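Side-chain contacts in aminotransferase (PDB 4GRX), which probably transfers amino groups between omega-amino compounds and keto acids, using the pyridoxal phosphate cofactor of class III aminotransferases: residues T32-P35 with S36-R40; N417-D421 with L422-C426; G249-Q252 with A253-I257. All blocks are in the same frame, centred on the assembly; numbering follows the deposited sequence.

How the contacts relate
Contacts 1 and 2 are neighbours in space, their centres about 14 Å apart, although nearly 380 residues separate them along the chain. Helix 34-40, which makes up most of contact 1, lies against the end of helix 411-421 in contact 2, joined by the Arg40-Asp421 salt bridge and a probable hydrogen bond between Ser36 and Asn417. Parts from near both chain ends thus build one region, as in the small domain of class III aminotransferases. Contact 3, second in chain order, starts helix 250-260 beside the seven-stranded sheet. Its centre is about 43 Å from that of contact 1 and 40 Å from that of contact 2, on the opposite side of the chain's centre.

Contact 1 of 3, residues T32-P35 with S36-R40; sequences TDMP and SVHQR
Residues 32-35 lead straight into residues 36-40, together holding the whole short helix 34-40, where Val37 N bonds to Asp33 O, His38 N to Met34 O and Gln39 N to Pro35 O. Asp33 stands at the N-cap. Its CG lies anti to the backbone N (chi1 -173°), which swings the carboxylate over the helix start, where OD2 accepts from Ser36 N at 3.1 Å. The donor meets OD2 on its anti side and 15° out of the carboxylate plane. Aspartate suits this place because a short acidic side chain can reach an amide of the first turn that has no preceding carbonyl to bond. Ser36 OG stays 3.4 Å from the same OD2, a weak contact at most; its stronger polar partner is Asn417 of helix 411-421. Pro35 fits the first turn equally well, since its nitrogen needs no acceptor there.

On another side of the helix, the Met34 chain bends at both chi2 and chi3 and brings its methyl CE 3.6 Å from His38 NE2. CE also lies 4.1 Å from Val37 CG1, the two side chains running side by side. Flexible methionine can follow this curved path between a branched residue and a ring. Thr32, just ahead of the cap, crosses Val37 at about a right angle, its methyl CG2 4.0 Å from Val37 CB, while its hydroxyl bonds back to Gly30 O. Here His38 NE2 is hydrogen-bonded to Glu324 of the second subunit, and Phe98 of that subunit packs on Thr32.

The negative carboxylate at the amino end would probably be favoured by the helix dipole, so the cap probably helps to stabilise a helix that joins the dimer interface through Met34, Val37 and His38.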
loop_
_atom_site.group_PDB
_atom_site.type_symbol
_atom_site.label_atom_id
_atom_site.label_comp_id
_atom_site.label_asym_id
_atom_site.label_seq_id
_atom_site.Cartn_x
_atom_site.Cartn_y
_atom_site.Cartn_z
ATOM N N THR A 32 -9.080 -16.305 -2.144
ATOM C CA THR A 32 -10.436 -16.794 -2.177
ATOM C C THR A 32 -10.389 -18.179 -2.821
ATOM O O THR A 32 -9.858 -18.331 -3.931
ATOM C CB THR A 32 -11.351 -15.809 -2.945
ATOM O OG1 THR A 32 -11.379 -14.545 -2.257
ATOM C CG2 THR A 32 -12.766 -16.339 -3.082
ATOM N N ASP A 33 -10.894 -19.191 -2.111
ATOM C CA ASP A 33 -11.003 -20.517 -2.692
ATOM C C ASP A 33 -12.039 -20.488 -3.820
ATOM O O ASP A 33 -13.227 -20.251 -3.587
ATOM C CB ASP A 33 -11.355 -21.576 -1.646
ATOM C CG ASP A 33 -11.304 -22.996 -2.216
ATOM O OD1 ASP A 33 -10.202 -23.600 -2.220
ATOM O OD2 ASP A 33 -12.361 -23.510 -2.661
ATOM N N MET A 34 -11.571 -20.724 -5.042
ATOM C CA MET A 34 -12.405 -20.563 -6.230
ATOM C C MET A 34 -13.484 -21.648 -6.420
ATOM O O MET A 34 -14.603 -21.329 -6.813
ATOM C CB MET A 34 -11.534 -20.377 -7.482
ATOM C CG MET A 34 -10.692 -19.102 -7.469
ATOM S SD MET A 34 -11.644 -17.566 -7.326
ATOM C CE MET A 34 -12.630 -17.582 -8.831
ATOM N N PRO A 35 -13.175 -22.926 -6.129
ATOM C CA PRO A 35 -14.302 -23.886 -6.192
ATOM C C PRO A 35 -15.450 -23.662 -5.164
ATOM O O PRO A 35 -16.600 -24.023 -5.465
ATOM C CB PRO A 35 -13.617 -25.247 -5.992
ATOM C CG PRO A 35 -12.223 -25.024 -6.478
ATOM C CD PRO A 35 -11.880 -23.625 -6.018
ATOM N N SER A 36 -15.136 -23.087 -3.991
ATOM C CA SER A 36 -16.141 -22.689 -2.990
ATOM C C SER A 36 -16.995 -21.532 -3.478
ATOM O O SER A 36 -18.218 -21.538 -3.310
ATOM C CB SER A 36 -15.490 -22.235 -1.685
ATOM O OG SER A 36 -15.233 -23.304 -0.807
ATOM N N VAL A 37 -16.345 -20.531 -4.070
ATOM C CA VAL A 37 -17.027 -19.314 -4.491
ATOM C C VAL A 37 -17.860 -19.550 -5.770
ATOM O O VAL A 37 -18.872 -18.892 -5.990
ATOM C CB VAL A 37 -16.026 -18.143 -4.633
ATOM C CG1 VAL A 37 -15.586 -17.964 -6.082
ATOM C CG2 VAL A 37 -16.633 -16.855 -4.116
ATOM N N HIS A 38 -17.446 -20.503 -6.602
ATOM C CA HIS A 38 -18.231 -20.864 -7.786
ATOM C C HIS A 38 -19.466 -21.625 -7.417
ATOM O O HIS A 38 -20.558 -21.318 -7.885
ATOM C CB HIS A 38 -17.389 -21.663 -8.770
ATOM C CG HIS A 38 -16.407 -20.824 -9.534
ATOM N ND1 HIS A 38 -16.738 -19.623 -10.063
ATOM C CD2 HIS A 38 -15.073 -21.043 -9.863
ATOM C CE1 HIS A 38 -15.667 -19.096 -10.693
ATOM N NE2 HIS A 38 -14.650 -19.965 -10.575
ATOM N N GLN A 39 -19.284 -22.616 -6.548
ATOM C CA GLN A 39 -20.343 -23.487 -6.082
ATOM C C GLN A 39 -21.328 -22.762 -5.139
ATOM O O GLN A 39 -22.523 -23.012 -5.198
ATOM C CB GLN A 39 -19.710 -24.719 -5.422
ATOM C CG GLN A 39 -20.655 -25.778 -4.880
ATOM C CD GLN A 39 -20.026 -26.558 -3.717
ATOM O OE1 GLN A 39 -19.169 -26.035 -2.982
ATOM N NE2 GLN A 39 -20.453 -27.812 -3.541
ATOM N N ARG A 40 -20.832 -21.849 -4.305
ATOM C CA ARG A 40 -21.659 -21.219 -3.256
ATOM C C ARG A 40 -22.107 -19.804 -3.584
ATOM O O ARG A 40 -23.124 -19.343 -3.084
ATOM C CB ARG A 40 -20.915 -21.189 -1.915
ATOM C CG ARG A 40 -20.643 -22.555 -1.303
ATOM C CD ARG A 40 -19.685 -22.458 -0.122
ATOM N NE ARG A 40 -20.279 -21.777 1.035
ATOM C CZ ARG A 40 -21.081 -22.348 1.943
ATOM N NH1 ARG A 40 -21.423 -23.639 1.862
ATOM N NH2 ARG A 40 -21.542 -21.612 2.952
#

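Contact 2 of 3, residues N417-D421 with L422-C426; sequences NTCTD and LGLIC
Backbone bonds of Cys419 with Leu424 and of Thr420 with Gly423 end helix 411-421. Gly423 N bonds to Thr420 O at 3.0 Å and Leu424 N to Cys419 O at 2.9 Å, the pair that defines a Schellman motif. Gly423 is its C-prime residue, and its positive phi (81°) favours glycine. Cys419 O is gripped twice, for Leu422 N reaches it from the opposite face of the carbonyl plane to Leu424 N.

Among apolar contacts, Cys419 SG sits 3.7 Å from Leu424 CD2 and 3.8 Å from Cys426 CB, a short side chain that suits the close approach of strand 424-425 and Cys426. Leu422 lies alongside Thr418, both side chains pointing the same way, with CD1 3.9 Å from the methyl CG2. An alanine at Leu422 is likely to leave that methyl without its partner and open a gap beside Thr418 O.

One water bridges the two segments, accepting from Thr420 OG1 at 2.8 Å and from Cys426 N at 3.0 Å.

Asp421, salt-bridged to Arg40, adds a negative charge near the helix's carboxyl end, which that arginine probably offsets, while the shared carbonyl and the water tie the helix end to strand 424-425 and the residue after it.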
loop_
_atom_site.group_PDB
_atom_site.type_symbol
_atom_site.label_atom_id
_atom_site.label_comp_id
_atom_site.label_asym_id
_atom_site.label_seq_id
_atom_site.Cartn_x
_atom_site.Cartn_y
_atom_site.Cartn_z
ATOM N N ASN A 417 -16.624 -23.411 5.136
ATOM C CA ASN A 417 -17.966 -23.578 4.562
ATOM C C ASN A 417 -19.081 -24.006 5.560
ATOM O O ASN A 417 -20.125 -23.355 5.665
ATOM C CB ASN A 417 -17.898 -24.511 3.338
ATOM C CG ASN A 417 -17.037 -23.938 2.210
ATOM O OD1 ASN A 417 -17.024 -22.731 1.984
ATOM N ND2 ASN A 417 -16.319 -24.804 1.500
ATOM N N THR A 418 -18.848 -25.077 6.307
ATOM C CA THR A 418 -19.825 -25.527 7.288
ATOM C C THR A 418 -20.095 -24.474 8.355
ATOM O O THR A 418 -21.225 -24.276 8.739
ATOM C CB THR A 418 -19.409 -26.857 7.930
ATOM O OG1 THR A 418 -19.248 -27.832 6.896
ATOM C CG2 THR A 418 -20.461 -27.348 8.900
ATOM N N CYS A 419 -19.054 -23.795 8.828
ATOM C CA CYS A 419 -19.206 -22.699 9.806
ATOM C C CYS A 419 -20.090 -21.581 9.269
ATOM O O CYS A 419 -21.044 -21.159 9.928
ATOM C CB CYS A 419 -17.843 -22.123 10.187
ATOM S SG CYS A 419 -17.054 -22.981 11.567
ATOM N N THR A 420 -19.757 -21.107 8.070
ATOM C CA THR A 420 -20.568 -20.126 7.384
ATOM C C THR A 420 -22.033 -20.574 7.321
ATOM O O THR A 420 -22.919 -19.783 7.578
ATOM C CB THR A 420 -19.975 -19.802 5.991
ATOM O OG1 THR A 420 -18.715 -19.161 6.178
ATOM C CG2 THR A 420 -20.869 -18.854 5.188
ATOM N N ASP A 421 -22.286 -21.843 7.019
ATOM C CA ASP A 421 -23.670 -22.320 6.873
ATOM C C ASP A 421 -24.438 -22.290 8.162
ATOM O O ASP A 421 -25.657 -22.240 8.129
ATOM C CB ASP A 421 -23.734 -23.730 6.292
ATOM C CG ASP A 421 -23.381 -23.761 4.835
ATOM O OD1 ASP A 421 -23.572 -22.728 4.153
ATOM O OD2 ASP A 421 -22.899 -24.810 4.368
ATOM N N LEU A 422 -23.710 -22.316 9.280
ATOM C CA LEU A 422 -24.286 -22.266 10.630
ATOM C C LEU A 422 -24.271 -20.859 11.233
ATOM O O LEU A 422 -24.566 -20.680 12.416
ATOM C CB LEU A 422 -23.511 -23.204 11.550
ATOM C CG LEU A 422 -23.557 -24.680 11.174
ATOM C CD1 LEU A 422 -22.317 -25.388 11.703
ATOM C CD2 LEU A 422 -24.846 -25.331 11.664
ATOM N N GLY A 423 -23.896 -19.871 10.423
ATOM C CA GLY A 423 -23.853 -18.489 10.870
ATOM C C GLY A 423 -22.615 -18.088 11.653
ATOM O O GLY A 423 -22.703 -17.224 12.530
ATOM N N LEU A 424 -21.462 -18.689 11.335
ATOM C CA LEU A 424 -20.202 -18.353 12.020
ATOM C C LEU A 424 -19.097 -18.112 11.015
ATOM O O LEU A 424 -18.683 -19.038 10.324
ATOM C CB LEU A 424 -19.784 -19.451 13.036
ATOM C CG LEU A 424 -18.362 -19.449 13.656
ATOM C CD1 LEU A 424 -18.163 -18.274 14.589
ATOM C CD2 LEU A 424 -18.017 -20.735 14.401
ATOM N N ILE A 425 -18.612 -16.878 10.911
ATOM C CA ILE A 425 -17.445 -16.658 10.060
ATOM C C ILE A 425 -16.219 -17.129 10.844
ATOM O O ILE A 425 -15.881 -16.584 11.901
ATOM C CB ILE A 425 -17.278 -15.197 9.580
ATOM C CG1 ILE A 425 -18.455 -14.734 8.689
ATOM C CG2 ILE A 425 -15.925 -15.010 8.909
ATOM C CD1 ILE A 425 -18.879 -15.680 7.591
ATOM N N CYS A 426 -15.588 -18.178 10.329
ATOM C CA CYS A 426 -14.398 -18.748 10.926
ATOM C C CYS A 426 -13.506 -19.121 9.778
ATOM O O CYS A 426 -13.914 -19.916 8.931
ATOM C CB CYS A 426 -14.754 -20.004 11.714
ATOM S SG CYS A 426 -13.336 -20.873 12.412
HETATM O O HOH W 1 -16.254 -19.295 7.588
#

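Contact 3 of 3, residues G249-Q252 with A253-I257; sequences GYFQ and AILPI
Ala253 N bonds to Gly249 O at 3.0 Å, closing the first turn of helix 250-260 on its N-cap glycine, whose positive phi (85°) suits a residue without a side chain. The small CB of Ala253 lies 3.6 Å from that carbonyl oxygen. Ile254 N bonds to Tyr250 O, and its side chain meets the tyrosine ring. Tyr250 CG is anti to the backbone N (chi1 175°), which turns the ring along the helix under Ile254; CG1 stands over one face, 3.7 Å from the ring centroid and 18° off the normal, a CH-pi contact. Leu255 N bonds to Phe251 O at 2.9 Å, and its CD1 approaches the edge of the Phe251 ring, 4.1 Å from CD2. Flat rings and branched aliphatic chains suit this buried side. Pro256 has no N-H to give, and its CD comes 3.1 Å from Gln252 O; the helix kinks here.

Together these residues start the helix of a beta-alpha-beta unit between strands 229-234 and 265-268. Tyr250 and Ile254 touch both helix 206-224 and Phe232 of the first strand, with the tyrosine hydroxyl bonded to Arg158, while Phe251 and Leu255 pack on Met265 of the second.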
loop_
_atom_site.group_PDB
_atom_site.type_symbol
_atom_site.label_atom_id
_atom_site.label_comp_id
_atom_site.label_asym_id
_atom_site.label_seq_id
_atom_site.Cartn_x
_atom_site.Cartn_y
_atom_site.Cartn_z
ATOM N N GLY A 249 11.028 -18.520 26.110
ATOM C CA GLY A 249 12.395 -18.005 26.173
ATOM C C GLY A 249 13.049 -17.802 24.817
ATOM O O GLY A 249 14.248 -17.503 24.726
ATOM N N TYR A 250 12.268 -17.930 23.754
ATOM C CA TYR A 250 12.778 -17.727 22.399
ATOM C C TYR A 250 13.415 -16.361 22.202
ATOM O O TYR A 250 14.585 -16.269 21.797
ATOM C CB TYR A 250 11.666 -17.933 21.381
ATOM C CG TYR A 250 12.002 -17.637 19.939
ATOM C CD1 TYR A 250 12.803 -18.505 19.192
ATOM C CD2 TYR A 250 11.475 -16.509 19.299
ATOM C CE1 TYR A 250 13.072 -18.266 17.847
ATOM C CE2 TYR A 250 11.752 -16.248 17.957
ATOM C CZ TYR A 250 12.540 -17.134 17.233
ATOM O OH TYR A 250 12.805 -16.890 15.913
ATOM N N PHE A 251 12.655 -15.307 22.480
ATOM C CA PHE A 251 13.146 -13.962 22.228
ATOM C C PHE A 251 14.290 -13.588 23.149
ATOM O O PHE A 251 15.199 -12.851 22.753
ATOM C CB PHE A 251 12.015 -12.951 22.295
ATOM C CG PHE A 251 11.139 -12.968 21.081
ATOM C CD1 PHE A 251 9.841 -13.456 21.150
ATOM C CD2 PHE A 251 11.626 -12.530 19.857
ATOM C CE1 PHE A 251 9.030 -13.475 20.025
ATOM C CE2 PHE A 251 10.830 -12.553 18.724
ATOM C CZ PHE A 251 9.525 -13.026 18.805
ATOM N N GLN A 252 14.267 -14.157 24.352
ATOM C CA GLN A 252 15.347 -14.006 25.311
ATOM C C GLN A 252 16.652 -14.621 24.831
ATOM O O GLN A 252 17.707 -14.052 25.074
ATOM C CB GLN A 252 14.943 -14.557 26.678
ATOM C CG GLN A 252 13.974 -13.641 27.414
ATOM C CD GLN A 252 12.593 -13.568 26.763
ATOM O OE1 GLN A 252 12.140 -14.527 26.118
ATOM N NE2 GLN A 252 11.916 -12.429 26.923
ATOM N N ALA A 253 16.587 -15.771 24.165
ATOM C CA ALA A 253 17.785 -16.374 23.558
ATOM C C ALA A 253 18.161 -15.706 22.230
ATOM O O ALA A 253 19.342 -15.605 21.898
ATOM C CB ALA A 253 17.594 -17.866 23.351
ATOM N N ILE A 254 17.145 -15.262 21.476
ATOM C CA ILE A 254 17.311 -14.702 20.129
ATOM C C ILE A 254 17.915 -13.297 20.098
ATOM O O ILE A 254 18.830 -13.047 19.312
ATOM C CB ILE A 254 15.975 -14.757 19.320
ATOM C CG1 ILE A 254 15.749 -16.170 18.777
ATOM C CG2 ILE A 254 15.938 -13.766 18.156
ATOM C CD1 ILE A 254 16.652 -16.553 17.629
ATOM N N LEU A 255 17.432 -12.391 20.945
ATOM C CA LEU A 255 17.883 -10.998 20.874
ATOM C C LEU A 255 19.357 -10.704 21.120
ATOM O O LEU A 255 19.963 -9.953 20.343
ATOM C CB LEU A 255 17.003 -10.070 21.702
ATOM C CG LEU A 255 16.067 -9.270 20.808
ATOM C CD1 LEU A 255 14.892 -10.136 20.395
ATOM C CD2 LEU A 255 15.584 -8.039 21.533
ATOM N N PRO A 256 19.954 -11.286 22.183
ATOM C CA PRO A 256 21.379 -11.032 22.439
ATOM C C PRO A 256 22.293 -11.383 21.256
ATOM O O PRO A 256 23.247 -10.653 20.988
ATOM C CB PRO A 256 21.676 -11.931 23.637
ATOM C CG PRO A 256 20.376 -11.967 24.360
ATOM C CD PRO A 256 19.377 -12.123 23.249
ATOM N N ILE A 257 21.980 -12.472 20.547
ATOM C CA ILE A 257 22.751 -12.877 19.369
ATOM C C ILE A 257 22.656 -11.771 18.321
ATOM O O ILE A 257 23.663 -11.400 17.708
ATOM C CB ILE A 257 22.273 -14.244 18.815
ATOM C CG1 ILE A 257 22.436 -15.343 19.877
ATOM C CG2 ILE A 257 23.046 -14.642 17.567
ATOM C CD1 ILE A 257 21.668 -16.616 19.587
#